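Side-chain contacts in STAS/SEC14 domain-containing protein (Shewanella loihica PV-4, PDB 2Q3L), which is of unknown function but adopts a SpoIIAA-like fold of the STAS clan, consistent with a possible role in ligand binding or membrane association: residues 24-27 with 28-32; 40-43 with 44-48. One frame throughout, in Å; residues are numbered along the deposited sequence.

Both contacts are local and belong to one beta-alpha-beta unit: contact 1 (24-27 with 28-32) is the end of strand 19-30 and its lead into helix 32-45, and contact 2 (40-43 with 44-48) is the end of that helix and the residues that leave it. Their centres lie about 19 Å apart, yet F24 CZ comes within 4.1 Å of L42 CD1, so the strand packs directly on the helix at this point. Contact 1 is buried and depends on methyl groups, one backbone oxygen and a glycine, without hydrogen bonds between its segments. Contact 2 is mostly solvent-facing, is held by three backbone hydrogen bonds, and buries only L42 and L46, its inward leucines.

Contact 1: residues 24-27 with 28-32; sequences FKAV and GKLTH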
loop_
_atom_site.group_PDB
_atom_site.type_symbol
_atom_site.label_atom_id
_atom_site.label_comp_id
_atom_site.label_asym_id
_atom_site.label_seq_id
_atom_site.Cartn_x
_atom_site.Cartn_y
_atom_site.Cartn_z
ATOM N N PHE A 24 -8.451 15.623 10.145
ATOM C CA PHE A 24 -7.658 14.586 9.514
ATOM C C PHE A 24 -6.437 15.235 8.920
ATOM O O PHE A 24 -6.467 16.388 8.471
ATOM C CB PHE A 24 -8.389 13.946 8.336
ATOM C CG PHE A 24 -9.710 13.346 8.680
ATOM C CD1 PHE A 24 -10.827 14.133 8.748
ATOM C CD2 PHE A 24 -9.833 11.969 8.872
ATOM C CE1 PHE A 24 -12.045 13.581 9.051
ATOM C CE2 PHE A 24 -11.055 11.394 9.166
ATOM C CZ PHE A 24 -12.162 12.205 9.258
ATOM N N LYS A 25 -5.363 14.468 8.879
ATOM C CA LYS A 25 -4.156 14.890 8.217
ATOM C C LYS A 25 -3.621 13.644 7.544
ATOM O O LYS A 25 -3.212 12.692 8.216
ATOM C CB LYS A 25 -3.109 15.505 9.146
ATOM C CG LYS A 25 -1.916 15.973 8.321
ATOM C CD LYS A 25 -0.778 16.513 9.099
ATOM C CE LYS A 25 0.243 17.078 8.079
ATOM N NZ LYS A 25 1.400 17.612 8.735
ATOM N N ALA A 26 -3.633 13.678 6.216
ATOM C CA ALA A 26 -3.227 12.574 5.374
ATOM C C ALA A 26 -1.810 12.844 4.844
ATOM O O ALA A 26 -1.547 13.880 4.219
ATOM C CB ALA A 26 -4.191 12.441 4.253
ATOM N N VAL A 27 -0.909 11.896 5.102
ATOM C CA VAL A 27 0.500 12.060 4.758
ATOM C C VAL A 27 1.070 10.916 3.930
ATOM O O VAL A 27 0.870 9.757 4.233
ATOM C CB VAL A 27 1.335 12.144 6.049
ATOM C CG1 VAL A 27 2.808 12.297 5.721
ATOM C CG2 VAL A 27 0.834 13.296 6.925
ATOM N N GLY A 28 1.807 11.263 2.891
ATOM C CA GLY A 28 2.492 10.274 2.060
ATOM C C GLY A 28 1.558 9.499 1.173
ATOM O O GLY A 28 0.577 10.042 0.706
ATOM N N LYS A 29 1.883 8.220 0.957
ATOM C CA LYS A 29 1.115 7.322 0.098
ATOM C C LYS A 29 0.316 6.397 1.016
ATOM O O LYS A 29 0.861 5.521 1.660
ATOM C CB LYS A 29 2.089 6.553 -0.807
ATOM C CG LYS A 29 1.431 5.569 -1.789
ATOM C CD LYS A 29 0.556 6.218 -2.825
ATOM C CE LYS A 29 0.434 5.318 -4.056
ATOM N NZ LYS A 29 -0.655 5.727 -4.957
ATOM N N LEU A 30 -0.996 6.619 1.062
ATOM C CA LEU A 30 -1.892 5.924 1.979
ATOM C C LEU A 30 -2.125 4.496 1.528
ATOM O O LEU A 30 -2.228 4.230 0.319
ATOM C CB LEU A 30 -3.240 6.659 2.076
ATOM C CG LEU A 30 -3.146 8.152 2.417
ATOM C CD1 LEU A 30 -4.585 8.698 2.649
ATOM C CD2 LEU A 30 -2.336 8.419 3.641
ATOM N N THR A 31 -2.171 3.598 2.516
ATOM C CA THR A 31 -2.383 2.193 2.303
ATOM C C THR A 31 -3.688 1.791 2.967
ATOM O O THR A 31 -4.281 2.555 3.726
ATOM C CB THR A 31 -1.279 1.354 2.945
ATOM O OG1 THR A 31 -1.291 1.613 4.340
ATOM C CG2 THR A 31 0.123 1.702 2.369
ATOM N N HIS A 32 -4.141 0.598 2.623
ATOM C CA HIS A 32 -5.304 0.015 3.218
ATOM C C HIS A 32 -5.160 -0.153 4.759
ATOM O O HIS A 32 -6.116 0.036 5.526
ATOM C CB HIS A 32 -5.528 -1.329 2.540
ATOM C CG HIS A 32 -6.516 -2.194 3.241
ATOM N ND1 HIS A 32 -7.861 -1.875 3.318
ATOM C CD2 HIS A 32 -6.369 -3.384 3.872
ATOM C CE1 HIS A 32 -8.493 -2.829 3.976
ATOM N NE2 HIS A 32 -7.623 -3.765 4.304
#
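V27 and L30 meet across a corner at G28 and K29 within strand 19-30, just before helix 32-45. The closest approach between V27 and L30 is of a methyl to a backbone oxygen: L30 CD2 lies 3.5 Å from V27 O. The same methyl is 4.0 Å from V27 N, so this branch rests against the backbone of V27, whose side chain leaves the other way. The second branch reaches further back along the strand, and L30 CD1 ends 4.1 Å from A26 CB in an apolar contact. In L30, chi1 (-53°) sets CG beside the backbone N, and chi2 then places the two methyls.

V27 has CG1 beside its carbonyl carbon and opposite its amide nitrogen, which places CG1 3.2 Å from G28 N, along the outgoing peptide. Beyond this neighbour the valine packs on M2 of the second subunit and on E62, whereas L30 fits among I9, L63 and Y35. G28 has a positive phi (73°), and a CB built on it would lie 2.8 Å from V27 O, a clash; both favour a glycine here. The side chain of A26 also lies about 4 Å from a bound MPD molecule, probably from the crystallisation liquor.

Past the corner, T31 is the N-cap of the next helix: its side chain caps a helical backbone N and its own N is bonded to D34 OD2, consistent with a capping box. The arrangement is thus a bent strand end entering the beta-alpha-beta crossover of this SpoIIAA-like fold.

Contact 2: residues 40-43 with 44-48; sequences PLLE and SALAG
L42 and L46, one helical turn apart, touch through their ends: L42 CD1 lies 4.0 Å from L46 CD1, and the two side chains cross obliquely. In L42, with CG anti to the backbone N (chi1 177°), the second torsion brings CD1 toward L46. L46 also leans over the carbonyl of L42, its CG 3.3 Å from L42 O, while L46 N donates to that oxygen at 3.1 Å. The hydrogen bond is bent (N-H...O 144°), although the nitrogen sits nearly on the line of the C=O bond. Replacing L46 by alanine removes CG and both methyls and would probably leave L42 CD1 and H81 without this neighbour and one side of the L42 carbonyl less shielded.

The preceding backbone bonds hold the turn on which the pair sits. A45 N binds L41 O at 2.9 Å in an almost straight bond (173°), and S44 N binds P40 O at 2.9 Å. The regular pattern then stops. L46 is the first residue to leave helical backbone angles, and A47 N, too poorly aligned for E43 O, bonds instead to S44 O at 3.2 Å.

Further out, L42 packs on L22 of strand 19-30 and on L77 and H81 of helix 68-81; A45 rests on L22 and I13. Polar S44 and E43 lie on the exposed side. The chemistry implies a division of labour at the helix end: backbone bonds set the spacing of the last turn, while L42 faces both sheet and helix 68-81, L46 meets that helix at H81, and A45 adds to the sheet side.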
loop_
_atom_site.group_PDB
_atom_site.type_symbol
_atom_site.label_atom_id
_atom_site.label_comp_id
_atom_site.label_asym_id
_atom_site.label_seq_id
_atom_site.Cartn_x
_atom_site.Cartn_y
_atom_site.Cartn_z
ATOM N N PRO A 40 -11.875 2.593 13.125
ATOM C CA PRO A 40 -12.517 2.524 14.438
ATOM C C PRO A 40 -12.649 3.885 15.128
ATOM O O PRO A 40 -13.677 4.138 15.739
ATOM C CB PRO A 40 -11.600 1.608 15.227
ATOM C CG PRO A 40 -10.848 0.826 14.196
ATOM C CD PRO A 40 -10.692 1.719 13.039
ATOM N N LEU A 41 -11.654 4.759 15.003
ATOM C CA LEU A 41 -11.758 6.118 15.564
ATOM C C LEU A 41 -12.830 6.925 14.859
ATOM O O LEU A 41 -13.583 7.673 15.477
ATOM C CB LEU A 41 -10.417 6.838 15.461
ATOM C CG LEU A 41 -9.490 6.179 16.497
ATOM C CD1 LEU A 41 -8.065 6.034 15.981
ATOM C CD2 LEU A 41 -9.574 6.875 17.842
ATOM N N LEU A 42 -12.888 6.781 13.545
ATOM C CA LEU A 42 -13.928 7.458 12.795
ATOM C C LEU A 42 -15.278 6.939 13.245
ATOM O O LEU A 42 -16.170 7.735 13.520
ATOM C CB LEU A 42 -13.759 7.252 11.316
ATOM C CG LEU A 42 -14.792 7.830 10.377
ATOM C CD1 LEU A 42 -14.818 9.359 10.508
ATOM C CD2 LEU A 42 -14.427 7.408 8.989
ATOM N N GLU A 43 -15.460 5.620 13.296
ATOM C CA GLU A 43 -16.737 5.073 13.755
ATOM C C GLU A 43 -17.114 5.552 15.208
ATOM O O GLU A 43 -18.281 5.811 15.506
ATOM C CB GLU A 43 -16.685 3.565 13.666
ATOM C CG GLU A 43 -16.760 3.064 12.225
ATOM C CD GLU A 43 -16.480 1.567 12.116
ATOM O OE1 GLU A 43 -16.246 0.935 13.161
ATOM O OE2 GLU A 43 -16.481 1.019 10.993
ATOM N N SER A 44 -16.106 5.696 16.073
ATOM C CA SER A 44 -16.294 6.214 17.414
ATOM C C SER A 44 -16.791 7.700 17.353
ATOM O O SER A 44 -17.821 8.041 17.918
ATOM C CB SER A 44 -14.991 6.057 18.211
ATOM O OG SER A 44 -15.098 6.657 19.471
ATOM N N ALA A 45 -16.092 8.542 16.599
ATOM C CA ALA A 45 -16.464 9.941 16.383
ATOM C C ALA A 45 -17.876 10.157 15.897
ATOM O O ALA A 45 -18.509 11.095 16.316
ATOM C CB ALA A 45 -15.491 10.605 15.382
ATOM N N LEU A 46 -18.378 9.283 15.041
ATOM C CA LEU A 46 -19.692 9.453 14.440
ATOM C C LEU A 46 -20.790 8.638 15.049
ATOM O O LEU A 46 -21.862 8.589 14.463
ATOM C CB LEU A 46 -19.650 9.034 12.941
ATOM C CG LEU A 46 -18.534 9.522 12.035
ATOM C CD1 LEU A 46 -18.809 9.111 10.638
ATOM C CD2 LEU A 46 -18.302 10.995 12.094
ATOM N N ALA A 47 -20.528 7.945 16.158
ATOM C CA ALA A 47 -21.540 7.111 16.792
ATOM C C ALA A 47 -22.762 7.957 17.168
ATOM O O ALA A 47 -22.620 9.019 17.782
ATOM C CB ALA A 47 -20.971 6.441 18.047
ATOM N N GLY A 48 -23.934 7.471 16.769
ATOM C CA GLY A 48 -25.204 8.133 17.016
ATOM C C GLY A 48 -25.646 9.208 16.036
ATOM O O GLY A 48 -26.762 9.693 16.152
#